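Local coordinates for protein mandelate racemase/muconate lactonizing enzyme (Roseovarius nubinhibens, PDB 2QDD) that probably catalyses a magnesium-dependent reaction on an organic acid, as a member of the enolase superfamily whose substrate is unknown, at residues H247-H252 and R278-F283; I266-V271 and I293-G298. One frame throughout, in Å; residues are numbered along the deposited sequence.

Interaction 1. Residues H247-H252 and R278-F283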
ATOM      1  N   HIS A 247       5.511  20.069  13.481  1.00 35.65           N
ATOM      2  CA  HIS A 247       6.458  20.559  14.475  1.00 39.42           C
ATOM      3  C   HIS A 247       7.900  20.511  13.981  1.00 40.07           C
ATOM      4  O   HIS A 247       8.738  21.300  14.425  1.00 44.12           O
ATOM      5  CB  HIS A 247       6.302  19.790  15.792  1.00 37.69           C
ATOM      6  CG  HIS A 247       4.943  19.926  16.407  1.00 43.40           C
ATOM      7  ND1 HIS A 247       4.515  21.086  17.017  1.00 42.47           N
ATOM      8  CD2 HIS A 247       3.912  19.052  16.492  1.00 47.62           C
ATOM      9  CE1 HIS A 247       3.280  20.919  17.455  1.00 46.35           C
ATOM     10  NE2 HIS A 247       2.890  19.693  17.151  1.00 46.10           N
ATOM     11  N   GLU A 248       8.181  19.582  13.069  1.00 36.71           N
ATOM     12  CA  GLU A 248       9.526  19.397  12.521  1.00 39.36           C
ATOM     13  C   GLU A 248       9.488  18.894  11.074  1.00 34.05           C
ATOM     14  O   GLU A 248       8.414  18.603  10.544  1.00 29.42           O
ATOM     15  CB  GLU A 248      10.356  18.459  13.405  1.00 39.77           C
ATOM     16  CG  GLU A 248       9.654  17.172  13.831  1.00 51.55           C
ATOM     17  CD  GLU A 248      10.407  16.418  14.927  1.00 56.32           C
ATOM     18  OE1 GLU A 248      11.618  16.675  15.116  1.00 60.98           O
ATOM     19  OE2 GLU A 248       9.784  15.564  15.599  1.00 62.66           O
ATOM     20  N   PHE A 249      10.660  18.803  10.442  1.00 32.42           N
ATOM     21  CA  PHE A 249      10.756  18.478   9.018  1.00 33.04           C
ATOM     22  C   PHE A 249      10.114  17.135   8.660  1.00 31.74           C
ATOM     23  O   PHE A 249       9.457  17.013   7.622  1.00 27.78           O
ATOM     24  CB  PHE A 249      12.212  18.520   8.542  1.00 31.93           C
ATOM     25  CG  PHE A 249      12.382  18.217   7.074  1.00 36.37           C
ATOM     26  CD1 PHE A 249      11.950  19.120   6.106  1.00 33.00           C
ATOM     27  CD2 PHE A 249      12.968  17.021   6.659  1.00 31.73           C
ATOM     28  CE1 PHE A 249      12.105  18.839   4.750  1.00 35.94           C
ATOM     29  CE2 PHE A 249      13.128  16.733   5.308  1.00 29.44           C
ATOM     30  CZ  PHE A 249      12.696  17.643   4.352  1.00 32.99           C
ATOM     31  N   SER A 250      10.289  16.149   9.537  1.00 30.00           N
ATOM     32  CA  SER A 250       9.760  14.801   9.328  1.00 32.79           C
ATOM     33  C   SER A 250       8.235  14.738   9.303  1.00 29.68           C
ATOM     34  O   SER A 250       7.666  13.857   8.655  1.00 29.54           O
ATOM     35  CB  SER A 250      10.307  13.839  10.385  1.00 31.03           C
ATOM     36  OG  SER A 250       9.818  14.183  11.668  1.00 34.46           O
ATOM     37  N   ASP A 251       7.584  15.669  10.007  1.00 28.93           N
ATOM     38  CA  ASP A 251       6.130  15.852   9.924  1.00 26.75           C
ATOM     39  C   ASP A 251       5.667  16.373   8.569  1.00 25.62           C
ATOM     40  O   ASP A 251       4.554  16.071   8.139  1.00 30.14           O
ATOM     41  CB  ASP A 251       5.625  16.783  11.034  1.00 31.98           C
ATOM     42  CG  ASP A 251       5.921  16.253  12.435  1.00 45.46           C
ATOM     43  OD1 ASP A 251       6.116  17.081  13.351  1.00 48.69           O
ATOM     44  OD2 ASP A 251       5.958  15.014  12.620  1.00 49.62           O
ATOM     45  N   HIS A 252       6.518  17.162   7.908  1.00 23.20           N
ATOM     46  CA  HIS A 252       6.219  17.698   6.580  1.00 20.55           C
ATOM     47  C   HIS A 252       6.390  16.621   5.515  1.00 24.74           C
ATOM     48  O   HIS A 252       5.562  16.489   4.604  1.00 23.11           O
ATOM     49  CB  HIS A 252       7.107  18.907   6.273  1.00 17.33           C
ATOM     50  CG  HIS A 252       6.867  20.071   7.177  1.00 19.26           C
ATOM     51  ND1 HIS A 252       7.391  20.146   8.450  1.00 21.23           N
ATOM     52  CD2 HIS A 252       6.131  21.196   7.005  1.00 15.77           C
ATOM     53  CE1 HIS A 252       7.004  21.274   9.018  1.00 18.80           C
ATOM     54  NE2 HIS A 252       6.236  21.929   8.163  1.00 19.90           N
ATOM     55  N   ARG A 278      13.535  27.658   6.442  1.00 23.92           N
ATOM     56  CA  ARG A 278      14.032  27.708   5.056  1.00 24.34           C
ATOM     57  C   ARG A 278      14.092  26.335   4.375  1.00 24.48           C
ATOM     58  O   ARG A 278      13.722  26.205   3.200  1.00 28.21           O
ATOM     59  CB  ARG A 278      15.413  28.374   5.003  1.00 24.08           C
ATOM     60  CG  ARG A 278      15.984  28.567   3.605  1.00 25.47           C
ATOM     61  CD  ARG A 278      17.361  27.939   3.498  1.00 31.77           C
ATOM     62  NE  ARG A 278      18.370  28.903   3.067  1.00 41.42           N
ATOM     63  CZ  ARG A 278      19.608  28.962   3.553  1.00 46.08           C
ATOM     64  NH1 ARG A 278      20.456  29.874   3.099  1.00 48.73           N
ATOM     65  NH2 ARG A 278      20.003  28.110   4.495  1.00 43.36           N
ATOM     66  N   GLN A 279      14.562  25.321   5.103  1.00 20.07           N
ATOM     67  CA  GLN A 279      14.560  23.940   4.604  1.00 22.44           C
ATOM     68  C   GLN A 279      13.156  23.445   4.247  1.00 16.77           C
ATOM     69  O   GLN A 279      12.958  22.834   3.197  1.00 21.97           O
ATOM     70  CB  GLN A 279      15.227  22.970   5.592  1.00 20.67           C
ATOM     71  CG  GLN A 279      15.445  21.571   4.975  1.00 27.05           C
ATOM     72  CD  GLN A 279      15.729  20.450   5.974  1.00 27.23           C
ATOM     73  OE1 GLN A 279      16.279  19.412   5.598  1.00 35.26           O
ATOM     74  NE2 GLN A 279      15.348  20.643   7.236  1.00 29.78           N
ATOM     75  N   ILE A 280      12.196  23.724   5.126  1.00 16.17           N
ATOM     76  CA  ILE A 280      10.774  23.449   4.885  1.00 18.64           C
ATOM     77  C   ILE A 280      10.206  24.222   3.684  1.00 17.34           C
ATOM     78  O   ILE A 280       9.485  23.654   2.854  1.00 17.79           O
ATOM     79  CB  ILE A 280       9.946  23.718   6.163  1.00 19.15           C
ATOM     80  CG1 ILE A 280      10.359  22.731   7.255  1.00 19.57           C
ATOM     81  CG2 ILE A 280       8.437  23.625   5.892  1.00 17.53           C
ATOM     82  CD1 ILE A 280      10.087  23.221   8.651  1.00 27.42           C
ATOM     83  N   ARG A 281      10.556  25.502   3.593  1.00 20.27           N
ATOM     84  CA  ARG A 281      10.161  26.352   2.468  1.00 20.83           C
ATOM     85  C   ARG A 281      10.629  25.777   1.136  1.00 22.14           C
ATOM     86  O   ARG A 281       9.848  25.680   0.187  1.00 28.27           O
ATOM     87  CB  ARG A 281      10.717  27.771   2.645  1.00 22.07           C
ATOM     88  CG  ARG A 281      10.085  28.817   1.716  1.00 19.37           C
ATOM     89  CD  ARG A 281      10.848  28.988   0.401  1.00 21.62           C
ATOM     90  NE  ARG A 281      12.281  29.267   0.574  1.00 24.26           N
ATOM     91  CZ  ARG A 281      12.796  30.482   0.744  1.00 28.23           C
ATOM     92  NH1 ARG A 281      12.002  31.543   0.796  1.00 29.07           N
ATOM     93  NH2 ARG A 281      14.111  30.640   0.867  1.00 22.95           N
ATOM     94  N   ASP A 282      11.909  25.420   1.082  1.00 21.80           N
ATOM     95  CA  ASP A 282      12.528  24.839  -0.099  1.00 25.43           C
ATOM     96  C   ASP A 282      11.936  23.476  -0.465  1.00 25.13           C
ATOM     97  O   ASP A 282      11.777  23.165  -1.647  1.00 25.50           O
ATOM     98  CB  ASP A 282      14.041  24.708   0.120  1.00 27.64           C
ATOM     99  CG  ASP A 282      14.772  26.059   0.078  1.00 38.47           C
ATOM    100  OD1 ASP A 282      14.139  27.116  -0.181  1.00 33.37           O
ATOM    101  OD2 ASP A 282      16.001  26.056   0.299  1.00 38.11           O
ATOM    102  N   PHE A 283      11.623  22.670   0.547  1.00 25.36           N
ATOM    103  CA  PHE A 283      10.885  21.426   0.343  1.00 23.38           C
ATOM    104  C   PHE A 283       9.520  21.694  -0.297  1.00 24.22           C
ATOM    105  O   PHE A 283       9.151  21.028  -1.262  1.00 24.00           O
ATOM    106  CB  PHE A 283      10.725  20.644   1.655  1.00 20.97           C
ATOM    107  CG  PHE A 283       9.940  19.366   1.505  1.00 21.15           C
ATOM    108  CD1 PHE A 283       8.632  19.279   1.963  1.00 25.43           C
ATOM    109  CD2 PHE A 283      10.510  18.254   0.902  1.00 22.82           C
ATOM    110  CE1 PHE A 283       7.899  18.108   1.821  1.00 19.57           C
ATOM    111  CE2 PHE A 283       9.785  17.076   0.754  1.00 24.29           C
ATOM    112  CZ  PHE A 283       8.480  17.002   1.214  1.00 26.63           C
TER
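Phe249 and His252, one turn apart along helix 249-258, pack against Gln279, Ile280 and Phe283 of helix 274-287; the two are successive outer helices of the enolase-type variant of the TIM barrel. Aromatic contacts lead. The Phe249 ring, carried across by a chi1 of -179° that sets CG opposite the backbone N, points its edge at the face of Phe283, a T-shaped pair with ring centroids 5.5 Å apart and planes at 80°. The same edge carries CE1 of Phe249 to 3.8 Å from CB of Phe283. Over one face of the Phe249 ring lies the side-chain amide of Gln279, stacked within 11° of parallel; being flat, it can lie on the phenylalanine over a broad area.

Apolar packing continues through Ile280, whose branches serve two rings. Its CG1 sits at the rim of Phe249, while its CG2 forms a CH-pi contact over the face of His252, 3.8 Å from the ring centroid. Trp289 adds a second edge-to-face partner for Phe283, and Ser286 and Leu253 of a second subunit pack on Phe249 and Phe283, placing this seam at a subunit interface.

Within 247-252, side-chain hydrogen bonds brace the start of the helix. Asp251 OD1 accepts the backbone N-H of both His247 and Glu248. The buried His252 is held against rotation because its ND1 donates to Glu248 O at 2.8 Å, nearly in the imidazole plane.

Interaction 2. Residues I266-V271 and I293-G298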
ATOM      1  N   ILE A 266       4.135  28.074   7.430  1.00 21.99           N
ATOM      2  CA  ILE A 266       5.434  27.971   8.094  1.00 27.71           C
ATOM      3  C   ILE A 266       5.604  29.093   9.117  1.00 33.62           C
ATOM      4  O   ILE A 266       5.458  30.277   8.792  1.00 30.29           O
ATOM      5  CB  ILE A 266       6.619  27.981   7.098  1.00 27.79           C
ATOM      6  CG1 ILE A 266       6.341  27.041   5.920  1.00 24.99           C
ATOM      7  CG2 ILE A 266       7.916  27.578   7.806  1.00 22.07           C
ATOM      8  CD1 ILE A 266       7.182  27.338   4.728  1.00 16.95           C
ATOM      9  N   LYS A 267       5.890  28.700  10.357  1.00 28.83           N
ATOM     10  CA  LYS A 267       6.041  29.636  11.460  1.00 26.59           C
ATOM     11  C   LYS A 267       7.302  29.293  12.238  1.00 26.83           C
ATOM     12  O   LYS A 267       7.364  28.230  12.851  1.00 31.54           O
ATOM     13  CB  LYS A 267       4.815  29.591  12.380  1.00 26.81           C
ATOM     14  CG  LYS A 267       3.526  30.019  11.704  1.00 24.95           C
ATOM     15  CD  LYS A 267       2.401  30.136  12.679  1.00 26.44           C
ATOM     16  CE  LYS A 267       1.084  30.090  11.943  1.00 30.76           C
ATOM     17  NZ  LYS A 267      -0.047  30.137  12.907  1.00 38.51           N
ATOM     18  N   PRO A 268       8.310  30.186  12.210  1.00 29.85           N
ATOM     19  CA  PRO A 268       9.622  29.968  12.834  1.00 29.53           C
ATOM     20  C   PRO A 268       9.576  29.520  14.302  1.00 28.18           C
ATOM     21  O   PRO A 268      10.342  28.637  14.688  1.00 29.10           O
ATOM     22  CB  PRO A 268      10.300  31.337  12.714  1.00 30.19           C
ATOM     23  CG  PRO A 268       9.675  31.958  11.529  1.00 31.80           C
ATOM     24  CD  PRO A 268       8.246  31.498  11.535  1.00 30.38           C
ATOM     25  N   ASN A 269       8.677  30.104  15.097  1.00 27.97           N
ATOM     26  CA  ASN A 269       8.516  29.703  16.496  1.00 29.84           C
ATOM     27  C   ASN A 269       7.939  28.299  16.706  1.00 26.57           C
ATOM     28  O   ASN A 269       8.159  27.691  17.747  1.00 34.78           O
ATOM     29  CB  ASN A 269       7.731  30.749  17.298  1.00 29.18           C
ATOM     30  CG  ASN A 269       8.080  30.729  18.795  1.00 33.31           C
ATOM     31  OD1 ASN A 269       7.330  30.201  19.613  1.00 30.10           O
ATOM     32  ND2 ASN A 269       9.229  31.297  19.147  1.00 22.23           N
ATOM     33  N   ARG A 270       7.212  27.786  15.716  1.00 28.69           N
ATOM     34  CA  ARG A 270       6.802  26.379  15.709  1.00 22.17           C
ATOM     35  C   ARG A 270       7.922  25.423  15.266  1.00 24.32           C
ATOM     36  O   ARG A 270       8.092  24.349  15.852  1.00 21.95           O
ATOM     37  CB  ARG A 270       5.534  26.180  14.873  1.00 23.37           C
ATOM     38  CG  ARG A 270       5.036  24.737  14.804  1.00 18.98           C
ATOM     39  CD  ARG A 270       3.630  24.586  14.201  1.00 22.71           C
ATOM     40  NE  ARG A 270       3.310  25.523  13.117  1.00 28.65           N
ATOM     41  CZ  ARG A 270       3.738  25.433  11.857  1.00 27.90           C
ATOM     42  NH1 ARG A 270       4.542  24.453  11.474  1.00 26.85           N
ATOM     43  NH2 ARG A 270       3.354  26.340  10.968  1.00 27.41           N
ATOM     44  N   VAL A 271       8.689  25.815  14.249  1.00 24.01           N
ATOM     45  CA  VAL A 271       9.654  24.899  13.624  1.00 22.34           C
ATOM     46  C   VAL A 271      11.096  25.045  14.105  1.00 24.89           C
ATOM     47  O   VAL A 271      11.936  24.188  13.816  1.00 30.29           O
ATOM     48  CB  VAL A 271       9.582  24.923  12.068  1.00 23.56           C
ATOM     49  CG1 VAL A 271       8.157  24.647  11.594  1.00 18.24           C
ATOM     50  CG2 VAL A 271      10.091  26.254  11.506  1.00 21.62           C
ATOM     51  N   ILE A 293       3.658  32.318   5.155  1.00 29.69           N
ATOM     52  CA  ILE A 293       4.863  32.443   5.972  1.00 29.70           C
ATOM     53  C   ILE A 293       4.779  33.674   6.874  1.00 31.29           C
ATOM     54  O   ILE A 293       4.778  34.814   6.406  1.00 34.31           O
ATOM     55  CB  ILE A 293       6.163  32.425   5.124  1.00 24.71           C
ATOM     56  CG1 ILE A 293       6.242  31.134   4.285  1.00 22.85           C
ATOM     57  CG2 ILE A 293       7.379  32.585   6.021  1.00 26.02           C
ATOM     58  CD1 ILE A 293       7.492  30.984   3.435  1.00 27.92           C
ATOM     59  N   GLU A 294       4.705  33.406   8.174  1.00 32.25           N
ATOM     60  CA  GLU A 294       4.367  34.380   9.211  1.00 29.16           C
ATOM     61  C   GLU A 294       4.938  33.837  10.518  1.00 32.08           C
ATOM     62  O   GLU A 294       5.477  32.741  10.534  1.00 36.81           O
ATOM     63  CB  GLU A 294       2.851  34.522   9.318  1.00 33.42           C
ATOM     64  CG  GLU A 294       2.110  33.215   9.603  1.00 33.69           C
ATOM     65  CD  GLU A 294       0.644  33.294   9.239  1.00 41.00           C
ATOM     66  OE1 GLU A 294       0.333  33.658   8.082  1.00 42.35           O
ATOM     67  OE2 GLU A 294      -0.202  33.001  10.113  1.00 53.54           O
ATOM     68  N   ASP A 295       4.838  34.580  11.615  1.00 30.81           N
ATOM     69  CA  ASP A 295       5.115  33.959  12.903  1.00 31.04           C
ATOM     70  C   ASP A 295       3.875  33.816  13.775  1.00 28.98           C
ATOM     71  O   ASP A 295       2.781  34.249  13.395  1.00 33.10           O
ATOM     72  CB  ASP A 295       6.302  34.613  13.634  1.00 36.97           C
ATOM     73  CG  ASP A 295       7.105  33.607  14.485  1.00 44.28           C
ATOM     74  OD1 ASP A 295       8.154  33.983  15.055  1.00 48.86           O
ATOM     75  OD2 ASP A 295       6.681  32.435  14.596  1.00 41.30           O
ATOM     76  N   VAL A 296       4.060  33.186  14.931  1.00 32.02           N
ATOM     77  CA  VAL A 296       2.984  32.733  15.812  1.00 36.21           C
ATOM     78  C   VAL A 296       2.349  33.933  16.520  1.00 34.82           C
ATOM     79  O   VAL A 296       1.141  33.962  16.759  1.00 39.48           O
ATOM     80  CB  VAL A 296       3.538  31.708  16.848  1.00 33.73           C
ATOM     81  CG1 VAL A 296       2.478  31.286  17.845  1.00 47.14           C
ATOM     82  CG2 VAL A 296       4.093  30.487  16.136  1.00 31.57           C
ATOM     83  N   GLY A 297       3.174  34.925  16.835  1.00 34.18           N
ATOM     84  CA  GLY A 297       2.691  36.172  17.409  1.00 40.09           C
ATOM     85  C   GLY A 297       3.819  37.111  17.770  1.00 41.36           C
ATOM     86  O   GLY A 297       4.996  36.814  17.529  1.00 40.76           O
ATOM     87  N   GLY A 298       3.449  38.251  18.346  1.00 41.38           N
ATOM     88  CA  GLY A 298       4.414  39.185  18.911  1.00 39.52           C
ATOM     89  C   GLY A 298       4.668  40.396  18.044  1.00 37.28           C
ATOM     90  O   GLY A 298       3.835  40.766  17.213  1.00 40.38           O
TER
HETATM   91  O   HOH W   1       0.390  33.146  12.792  1.00 47.82           O
HETATM   92  O   HOH W   2      10.276  33.150  16.961  1.00 25.31           O
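Ile266 and Ile293 form a parallel beta bridge at the C-terminal ends of barrel strands 263-266 and 290-293, and the residues after them join at the barrel mouth, beside the magnesium-binding site. Glu294 N donates almost straight to Ile266 O at 3.3 Å. The two isoleucines lie side by side on one face of the sheet, with CD1 of Ile266 3.9 Å from CD1 of Ile293, as suits branched chains in a barrel wall.

Lys267 and Glu294 run alongside each other. Glu294 has CG between its backbone N and carbonyl carbon (chi1 57°), which turns its extended chain along the lysine, yet OE2 stops 4.0 Å from Lys267 NZ, beyond salt-bridge range. A water spans the gap, accepting from NZ and donating to Glu294 OE2 and Asp295 O. Lys267 NZ also bonds Tyr59 OH and pairs with Asp243, one of the residues that bind magnesium in this protein, although no metal is bound to this chain.

Asp295 links the loop to helix 268-271: its OD2 takes the N-H of Asn269 at 3.1 Å on the syn side, 24° out of the carboxylate plane. A second water joins Asp295 OD1 to Asn269 ND2. With an alanine here, Asn269 N would probably lose its acceptor across the contact and the second water one of these two partners, weakening the tie between loop and helix. Val296 wedges CG2 against CB of Asn269 (3.8 Å) and CD of Lys267.

Around this junction, Ile266 rests on Ala277 of helix 274-287, Ile293 touches Leu309 and Ala310 of helix 300-311, and Pro268 and Asn269 meet Ser105 of helix 101-119.

From the N terminus the segments come in the order 247-252, 266-271, 278-283 and 293-298, so the two contacts alternate and their loops cross. Interaction 1 closes the first loop, returning from helix 274-287 to helix 249-258 after the chain has passed through strand 263-266 and the short helix 268-271. Interaction 2 closes the second, a beta-alpha-beta crossover from strand 263-266 through helix 274-287 to strand 290-293. That helix therefore belongs to both. Their centres are about 13 Å apart, and they touch directly: Ile280 CD1 meets Val271 CG1 at 3.8 Å. Together they tie the outer helical layer to the strand ends beside the metal-binding site.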